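Local coordinates for putative ABC transporter, periplasmic binding protein, amino acid (Neisseria gonorrhoeae, PDB 2YJP) that binds L-cysteine and probably delivers it to an ABC transporter for uptake into the cell, at residues A[106-109]-A[110-114]; A[251-254]-A[255-259]; A[80-83]-A[84-88]. The protein carries 1 engineered substitution. All blocks are in the same frame, centred on the assembly; numbering follows the deposited sequence.

Interaction 1: A[106-109]-A[110-114]; sequences AANR and VEYVR. With CYS (cysteine), chain D.
Arg109 NH1 is held by two acceptors, giving a weak bond to cysteine O at 3.0 Å and another to Ala123 O, while Arg109 NH2 meets cysteine OXT at 3.0 Å in the guanidinium plane. The residue stands at the start of helix 109-114, which follows strand 99-103 in the type II periplasmic-binding-protein fold of solute-binding family 3, and sends its side chain out of the turn into the cysteine pocket. A bend at chi3 (-68°) turns the chain back so that NE donates to Ala106 O at 3.0 Å, on a lone pair in the carbonyl plane; Ala106 O, tilted out of the guanidinium plane, helps to hold the group for the ligand. A long side chain ending in a flat guanidinium with several N-H groups suits a site that must hold a carboxylate and a backbone carbonyl together. The first turn of the helix is closed by Tyr112 N donating to Asn108 O at 2.9 Å, and one residue on, the bond from Val113 N to Arg109 O is weak at 3.3 Å. Val110 and Val113 turn to Val135 of strand 135-137. Elsewhere on the turn, Asn108 CB lies over one face of the Tyr112 ring, 3.9 Å from its centroid. Amide and ring run nearly parallel, and one water bridges their ends, accepting from Asn108 ND2 and sitting 2.7 Å from Tyr112 OH.

Interaction 2: A[251-254]-A[255-259]; sequences LNWV and NGEIA
One face of the Trp253 indole is covered by Glu257, whose CG stands 3.5 Å from the centroid of the six-membered ring and only 8° off its normal, a CH-pi contact. The carboxylate continues over the rim, the ring and carboxylate planes 12° apart, with Glu257 CD 3.6 Å from Trp253 CZ2. Trp253 also touches Asp91 and Leu92 of helix 80-93. Trp253 CG is anti to the backbone N (chi1 -171°), which swings the indole along the helix toward the next turn, and the bend of Glu257 at chi2 lays the carboxylate over the rim. A glutamate suits this partly exposed place because its CG methylene packs on the ring while the chain still ends in an acid. There OE1 comes close to the like-charged Asp91 OD2, which could raise the proton affinity of one of the two acids. Around the helix, Asn255 ND2 lies 4.1 Å from Leu251 CG. The Asn255 amide has two polar partners: OD1 accepts from the backbone N of Asp139, and ND2 reaches Asn252 OD1 through a water. On the buried side, the apolar Val254 and Ile258 meet through their CG1 atoms at 4.2 Å and both rest on Pro241. Four consecutive backbone bonds, the shortest from Ile258 N to Val254 O at 2.8 Å, mark the i to i+4 pattern of an amphipathic alpha-helix, 248-264, packed against helix 80-93 and strand 237-244.

Interaction 3: A[80-83]-A[84-88]; sequences FDVE and IAKDL
Helix 80-93 opens directly after the small antiparallel sheet ending in strand 77-78, and its first two turns hold a Glu83-Lys86 salt bridge on one flank and an aromatic-aliphatic pair on another. Phe80 and Ile84 form the apolar pair: Ile84 CD1 sits above one face of the phenyl ring toward its rim, 4.2 Å from Phe80 CE2. Bulky apolar side chains fit here because Phe80 also packs on helix 266-274, through Leu267, Ala270 and Thr274, while Ile84 touches Tyr141. Val82 and Ala85 turn to Phe101 of strand 99-103, where the small methyl of Ala85 probably lets the helix approach the strand closely. Of the backbone bonds, that from Lys86 N to Val82 O is 2.8 Å, whereas that from Ile84 N to Phe80 O is weak at 3.3 Å. Asp81 OD1 bonds to Tyr141 OH and Asn124 ND2, and since Asn124 belongs to the cysteine pocket, Asp81 probably helps to position it from the second shell. On the more open flank, Glu83 bends at chi2 and Lys86 at chi3 (-53°), which brings their ends together. Lys86 NZ reaches Glu83 OE2 at 2.9 Å, approaching from above the carboxylate plane. The same OE2 is bridged to Lys273 NZ as well, so two ammonium groups share one oxygen, which would probably keep Glu83 ionised and ties this helix to helix 266-274.

How the interactions relate
All three are turns of helices, yet their chemistry follows their surroundings. Interaction 3 has the largest share of buried residues; interactions 1 and 2 are each only partly buried. Interactions 2 and 3 lie on two helices that pack together, 248-264 and 80-93, touching where Trp253 CH2 meets Leu88 O at 3.3 Å and Ile258 approaches Ile84. Interaction 1 touches neither, its nearest atoms being about 8 Å from interaction 3. It alone contacts cysteine directly, through Arg109, whereas interaction 3 reaches the pocket indirectly through Asp81 and Asn124. Charge thus serves ligand binding in interaction 1 and helix packing in interaction 3, while interaction 2 relies on CH-pi and amide contacts.

Interaction 1: A[106-109]-A[110-114]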
loop_
_atom_site.group_PDB
_atom_site.type_symbol
_atom_site.label_atom_id
_atom_site.label_comp_id
_atom_site.label_asym_id
_atom_site.label_seq_id
_atom_site.Cartn_x
_atom_site.Cartn_y
_atom_site.Cartn_z
ATOM N N ALA A 106 3.508 8.089 0.052
ATOM C CA ALA A 106 2.233 7.870 -0.673
ATOM C C ALA A 106 2.057 8.911 -1.745
ATOM O O ALA A 106 1.747 8.541 -2.875
ATOM C CB ALA A 106 1.013 7.873 0.260
ATOM N N ALA A 107 2.277 10.184 -1.398
ATOM C CA ALA A 107 2.071 11.288 -2.330
ATOM C C ALA A 107 3.037 11.327 -3.531
ATOM O O ALA A 107 2.798 12.072 -4.449
ATOM C CB ALA A 107 2.101 12.654 -1.592
ATOM N N ASN A 108 4.103 10.532 -3.526
ATOM C CA ASN A 108 5.136 10.648 -4.577
ATOM C C ASN A 108 5.051 9.535 -5.593
ATOM O O ASN A 108 5.810 9.536 -6.588
ATOM C CB ASN A 108 6.559 10.594 -3.976
ATOM C CG ASN A 108 6.965 11.909 -3.332
ATOM O OD1 ASN A 108 6.332 12.924 -3.552
ATOM N ND2 ASN A 108 7.991 11.877 -2.509
ATOM N N ARG A 109 4.151 8.579 -5.336
ATOM C CA ARG A 109 4.091 7.375 -6.159
ATOM C C ARG A 109 3.885 7.677 -7.639
ATOM O O ARG A 109 4.606 7.140 -8.444
ATOM C CB ARG A 109 3.049 6.387 -5.669
ATOM C CG ARG A 109 3.447 5.727 -4.339
ATOM C CD ARG A 109 2.307 4.855 -3.829
ATOM N NE ARG A 109 1.181 5.695 -3.438
ATOM C CZ ARG A 109 0.168 5.249 -2.722
ATOM N NH1 ARG A 109 0.172 3.988 -2.366
ATOM N NH2 ARG A 109 -0.815 6.056 -2.373
ATOM N N VAL A 110 2.921 8.543 -7.962
ATOM C CA VAL A 110 2.633 8.925 -9.312
ATOM C C VAL A 110 3.847 9.655 -9.929
ATOM O O VAL A 110 4.328 9.237 -10.978
ATOM C CB VAL A 110 1.344 9.815 -9.397
ATOM C CG1 VAL A 110 1.231 10.502 -10.781
ATOM C CG2 VAL A 110 0.095 8.984 -9.088
ATOM N N GLU A 111 4.335 10.710 -9.274
ATOM C CA GLU A 111 5.499 11.446 -9.749
ATOM C C GLU A 111 6.768 10.587 -10.035
ATOM O O GLU A 111 7.496 10.842 -10.960
ATOM C CB GLU A 111 5.835 12.598 -8.765
ATOM C CG GLU A 111 7.100 13.395 -9.152
ATOM C CD GLU A 111 7.028 14.000 -10.576
ATOM O OE1 GLU A 111 5.998 14.571 -10.978
ATOM O OE2 GLU A 111 8.004 13.929 -11.337
ATOM N N TYR A 112 6.999 9.565 -9.230
ATOM C CA TYR A 112 8.249 8.812 -9.290
ATOM C C TYR A 112 8.214 7.888 -10.473
ATOM O O TYR A 112 9.224 7.674 -11.137
ATOM C CB TYR A 112 8.430 7.977 -8.012
ATOM C CG TYR A 112 9.143 8.675 -6.846
ATOM C CD1 TYR A 112 9.095 9.988 -6.636
ATOM C CD2 TYR A 112 9.861 7.993 -5.976
ATOM C CE1 TYR A 112 9.755 10.582 -5.559
ATOM C CE2 TYR A 112 10.477 8.579 -4.896
ATOM C CZ TYR A 112 10.440 9.856 -4.686
ATOM O OH TYR A 112 11.113 10.371 -3.589
ATOM N N VAL A 113 7.037 7.331 -10.732
ATOM C CA VAL A 113 6.875 6.454 -11.874
ATOM C C VAL A 113 6.765 7.282 -13.147
ATOM O O VAL A 113 7.282 6.885 -14.184
ATOM C CB VAL A 113 5.632 5.524 -11.666
ATOM C CG1 VAL A 113 4.602 5.798 -12.567
ATOM C CG2 VAL A 113 5.854 4.332 -12.216
ATOM N N ARG A 114 6.114 8.444 -13.047
ATOM C CA ARG A 114 5.929 9.300 -14.203
ATOM C C ARG A 114 7.257 9.850 -14.725
ATOM O O ARG A 114 7.491 9.876 -15.941
ATOM C CB ARG A 114 5.029 10.486 -13.861
ATOM C CG ARG A 114 4.346 11.073 -15.070
ATOM C CD ARG A 114 4.090 12.580 -14.999
ATOM N NE ARG A 114 3.781 13.068 -13.664
ATOM C CZ ARG A 114 2.552 13.243 -13.188
ATOM N NH1 ARG A 114 1.487 12.941 -13.939
ATOM N NH2 ARG A 114 2.390 13.741 -11.954
HETATM N N CYS D . -3.291 1.642 -0.635
HETATM C CA CYS D . -3.677 3.028 -0.283
HETATM C C CYS D . -3.307 3.976 -1.425
HETATM O O CYS D . -2.809 3.500 -2.490
HETATM C CB CYS D . -2.983 3.506 0.984
HETATM S SG CYS D . -1.184 3.420 0.937
HETATM O OXT CYS D . -3.521 5.184 -1.282
HETATM O O HOH W 1 2.956 11.875 -7.050
HETATM O O HOH W 2 9.358 9.708 -1.648
#

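Interaction 2: A[251-254]-A[255-259]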
loop_
_atom_site.group_PDB
_atom_site.type_symbol
_atom_site.label_atom_id
_atom_site.label_comp_id
_atom_site.label_asym_id
_atom_site.label_seq_id
_atom_site.Cartn_x
_atom_site.Cartn_y
_atom_site.Cartn_z
ATOM N N LEU A 251 4.009 -3.126 -18.718
ATOM C CA LEU A 251 2.666 -3.436 -18.305
ATOM C C LEU A 251 2.294 -4.869 -18.694
ATOM O O LEU A 251 1.814 -5.649 -17.854
ATOM C CB LEU A 251 1.660 -2.439 -18.916
ATOM C CG LEU A 251 0.219 -2.725 -18.508
ATOM C CD1 LEU A 251 0.043 -2.504 -16.921
ATOM C CD2 LEU A 251 -0.820 -1.874 -19.322
ATOM N N ASN A 252 2.479 -5.199 -19.983
ATOM C CA ASN A 252 2.101 -6.510 -20.455
ATOM C C ASN A 252 2.890 -7.652 -19.762
ATOM O O ASN A 252 2.306 -8.685 -19.376
ATOM C CB ASN A 252 2.246 -6.600 -21.966
ATOM C CG ASN A 252 1.917 -7.964 -22.466
ATOM O OD1 ASN A 252 0.840 -8.509 -22.170
ATOM N ND2 ASN A 252 2.840 -8.550 -23.180
ATOM N N TRP A 253 4.196 -7.428 -19.565
ATOM C CA TRP A 253 5.036 -8.361 -18.826
ATOM C C TRP A 253 4.631 -8.526 -17.369
ATOM O O TRP A 253 4.534 -9.664 -16.893
ATOM C CB TRP A 253 6.492 -7.925 -18.887
ATOM C CG TRP A 253 7.377 -8.951 -18.333
ATOM C CD1 TRP A 253 7.832 -10.082 -18.957
ATOM C CD2 TRP A 253 7.893 -8.985 -17.012
ATOM N NE1 TRP A 253 8.638 -10.792 -18.095
ATOM C CE2 TRP A 253 8.690 -10.137 -16.899
ATOM C CE3 TRP A 253 7.789 -8.127 -15.915
ATOM C CZ2 TRP A 253 9.352 -10.474 -15.713
ATOM C CZ3 TRP A 253 8.441 -8.460 -14.747
ATOM C CH2 TRP A 253 9.205 -9.619 -14.648
ATOM N N VAL A 254 4.379 -7.406 -16.676
ATOM C CA VAL A 254 3.848 -7.414 -15.296
ATOM C C VAL A 254 2.534 -8.197 -15.156
ATOM O O VAL A 254 2.406 -9.040 -14.257
ATOM C CB VAL A 254 3.765 -5.997 -14.646
ATOM C CG1 VAL A 254 3.239 -6.067 -13.188
ATOM C CG2 VAL A 254 5.155 -5.367 -14.556
ATOM N N ASN A 255 1.588 -7.957 -16.060
ATOM C CA ASN A 255 0.304 -8.702 -16.097
ATOM C C ASN A 255 0.505 -10.238 -16.127
ATOM O O ASN A 255 -0.104 -10.944 -15.336
ATOM C CB ASN A 255 -0.511 -8.311 -17.330
ATOM C CG ASN A 255 -1.132 -6.929 -17.206
ATOM O OD1 ASN A 255 -1.206 -6.364 -16.122
ATOM N ND2 ASN A 255 -1.585 -6.383 -18.334
ATOM N N GLY A 256 1.348 -10.724 -17.054
ATOM C CA GLY A 256 1.642 -12.129 -17.208
ATOM C C GLY A 256 2.301 -12.687 -15.945
ATOM O O GLY A 256 1.992 -13.781 -15.490
ATOM N N GLU A 257 3.207 -11.909 -15.378
ATOM C CA GLU A 257 3.819 -12.277 -14.094
ATOM C C GLU A 257 2.855 -12.388 -12.926
ATOM O O GLU A 257 2.956 -13.354 -12.180
ATOM C CB GLU A 257 4.886 -11.284 -13.724
ATOM C CG GLU A 257 6.109 -11.380 -14.565
ATOM C CD GLU A 257 6.905 -12.602 -14.210
ATOM O OE1 GLU A 257 7.159 -12.778 -12.987
ATOM O OE2 GLU A 257 7.250 -13.395 -15.131
ATOM N N ILE A 258 1.952 -11.413 -12.763
ATOM C CA ILE A 258 0.952 -11.472 -11.706
ATOM C C ILE A 258 0.056 -12.695 -11.860
ATOM O O ILE A 258 -0.215 -13.382 -10.880
ATOM C CB ILE A 258 0.089 -10.189 -11.616
ATOM C CG1 ILE A 258 0.961 -8.990 -11.206
ATOM C CG2 ILE A 258 -1.098 -10.364 -10.623
ATOM C CD1 ILE A 258 1.739 -9.135 -9.851
ATOM N N ALA A 259 -0.373 -12.952 -13.100
ATOM C CA ALA A 259 -1.326 -14.012 -13.423
ATOM C C ALA A 259 -0.660 -15.312 -13.058
ATOM O O ALA A 259 -1.295 -16.203 -12.463
ATOM C CB ALA A 259 -1.701 -13.999 -14.943
HETATM O O HOH W 3 -1.441 -8.102 -20.800
#

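Interaction 3: A[80-83]-A[84-88]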
loop_
_atom_site.group_PDB
_atom_site.type_symbol
_atom_site.label_atom_id
_atom_site.label_comp_id
_atom_site.label_asym_id
_atom_site.label_seq_id
_atom_site.Cartn_x
_atom_site.Cartn_y
_atom_site.Cartn_z
ATOM N N PHE A 80 4.928 -7.817 2.168
ATOM C CA PHE A 80 4.210 -8.462 1.104
ATOM C C PHE A 80 4.541 -7.897 -0.291
ATOM O O PHE A 80 4.793 -8.671 -1.214
ATOM C CB PHE A 80 2.719 -8.346 1.446
ATOM C CG PHE A 80 1.795 -9.020 0.489
ATOM C CD1 PHE A 80 1.844 -10.391 0.277
ATOM C CD2 PHE A 80 0.807 -8.277 -0.140
ATOM C CE1 PHE A 80 0.908 -11.024 -0.594
ATOM C CE2 PHE A 80 -0.128 -8.869 -1.037
ATOM C CZ PHE A 80 -0.070 -10.263 -1.277
ATOM N N ASP A 81 4.517 -6.582 -0.466
ATOM C CA ASP A 81 4.801 -5.952 -1.763
ATOM C C ASP A 81 6.265 -6.246 -2.225
ATOM O O ASP A 81 6.562 -6.386 -3.428
ATOM C CB ASP A 81 4.704 -4.421 -1.629
ATOM C CG ASP A 81 3.320 -3.912 -1.306
ATOM O OD1 ASP A 81 2.300 -4.410 -1.794
ATOM O OD2 ASP A 81 3.258 -2.933 -0.558
ATOM N N VAL A 82 7.179 -6.283 -1.269
ATOM C CA VAL A 82 8.600 -6.521 -1.517
ATOM C C VAL A 82 8.819 -7.962 -1.987
ATOM O O VAL A 82 9.674 -8.245 -2.874
ATOM C CB VAL A 82 9.380 -6.218 -0.212
ATOM C CG1 VAL A 82 10.690 -6.919 -0.170
ATOM C CG2 VAL A 82 9.505 -4.651 -0.008
ATOM N N GLU A 83 8.072 -8.892 -1.409
ATOM C CA GLU A 83 8.214 -10.271 -1.829
ATOM C C GLU A 83 7.829 -10.382 -3.319
ATOM O O GLU A 83 8.521 -11.046 -4.097
ATOM C CB GLU A 83 7.320 -11.181 -0.991
ATOM C CG GLU A 83 7.792 -11.347 0.396
ATOM C CD GLU A 83 9.162 -12.040 0.456
ATOM O OE1 GLU A 83 9.400 -13.099 -0.131
ATOM O OE2 GLU A 83 10.049 -11.548 1.109
ATOM N N ILE A 84 6.737 -9.707 -3.700
ATOM C CA ILE A 84 6.256 -9.703 -5.069
ATOM C C ILE A 84 7.343 -9.062 -5.934
ATOM O O ILE A 84 7.622 -9.527 -7.057
ATOM C CB ILE A 84 4.937 -8.904 -5.199
ATOM C CG1 ILE A 84 3.822 -9.660 -4.498
ATOM C CG2 ILE A 84 4.604 -8.578 -6.712
ATOM C CD1 ILE A 84 2.631 -8.864 -4.228
ATOM N N ALA A 85 7.951 -7.995 -5.422
ATOM C CA ALA A 85 8.987 -7.317 -6.190
ATOM C C ALA A 85 10.202 -8.258 -6.453
ATOM O O ALA A 85 10.771 -8.280 -7.562
ATOM C CB ALA A 85 9.397 -6.000 -5.530
ATOM N N LYS A 86 10.548 -9.066 -5.448
ATOM C CA LYS A 86 11.719 -9.950 -5.542
ATOM C C LYS A 86 11.455 -11.076 -6.544
ATOM O O LYS A 86 12.334 -11.451 -7.340
ATOM C CB LYS A 86 12.104 -10.474 -4.156
ATOM C CG LYS A 86 12.742 -9.366 -3.271
ATOM C CD LYS A 86 13.378 -9.907 -1.961
ATOM C CE LYS A 86 12.370 -10.755 -1.188
ATOM N NZ LYS A 86 12.722 -11.023 0.242
ATOM N N ASP A 87 10.207 -11.536 -6.557
ATOM C CA ASP A 87 9.760 -12.546 -7.511
ATOM C C ASP A 87 9.854 -12.043 -8.965
ATOM O O ASP A 87 10.335 -12.758 -9.843
ATOM C CB ASP A 87 8.325 -12.958 -7.159
ATOM C CG ASP A 87 8.273 -14.061 -6.086
ATOM O OD1 ASP A 87 9.291 -14.765 -5.920
ATOM O OD2 ASP A 87 7.193 -14.256 -5.446
ATOM N N LEU A 88 9.391 -10.816 -9.191
ATOM C CA LEU A 88 9.468 -10.174 -10.490
ATOM C C LEU A 88 10.909 -10.012 -10.950
ATOM O O LEU A 88 11.208 -10.280 -12.115
ATOM C CB LEU A 88 8.818 -8.784 -10.469
ATOM C CG LEU A 88 7.380 -8.709 -10.049
ATOM C CD1 LEU A 88 6.964 -7.524 -10.517
ATOM C CD2 LEU A 88 6.499 -9.346 -10.885
HETATM O O HOH W 4 9.848 -14.388 -3.201
#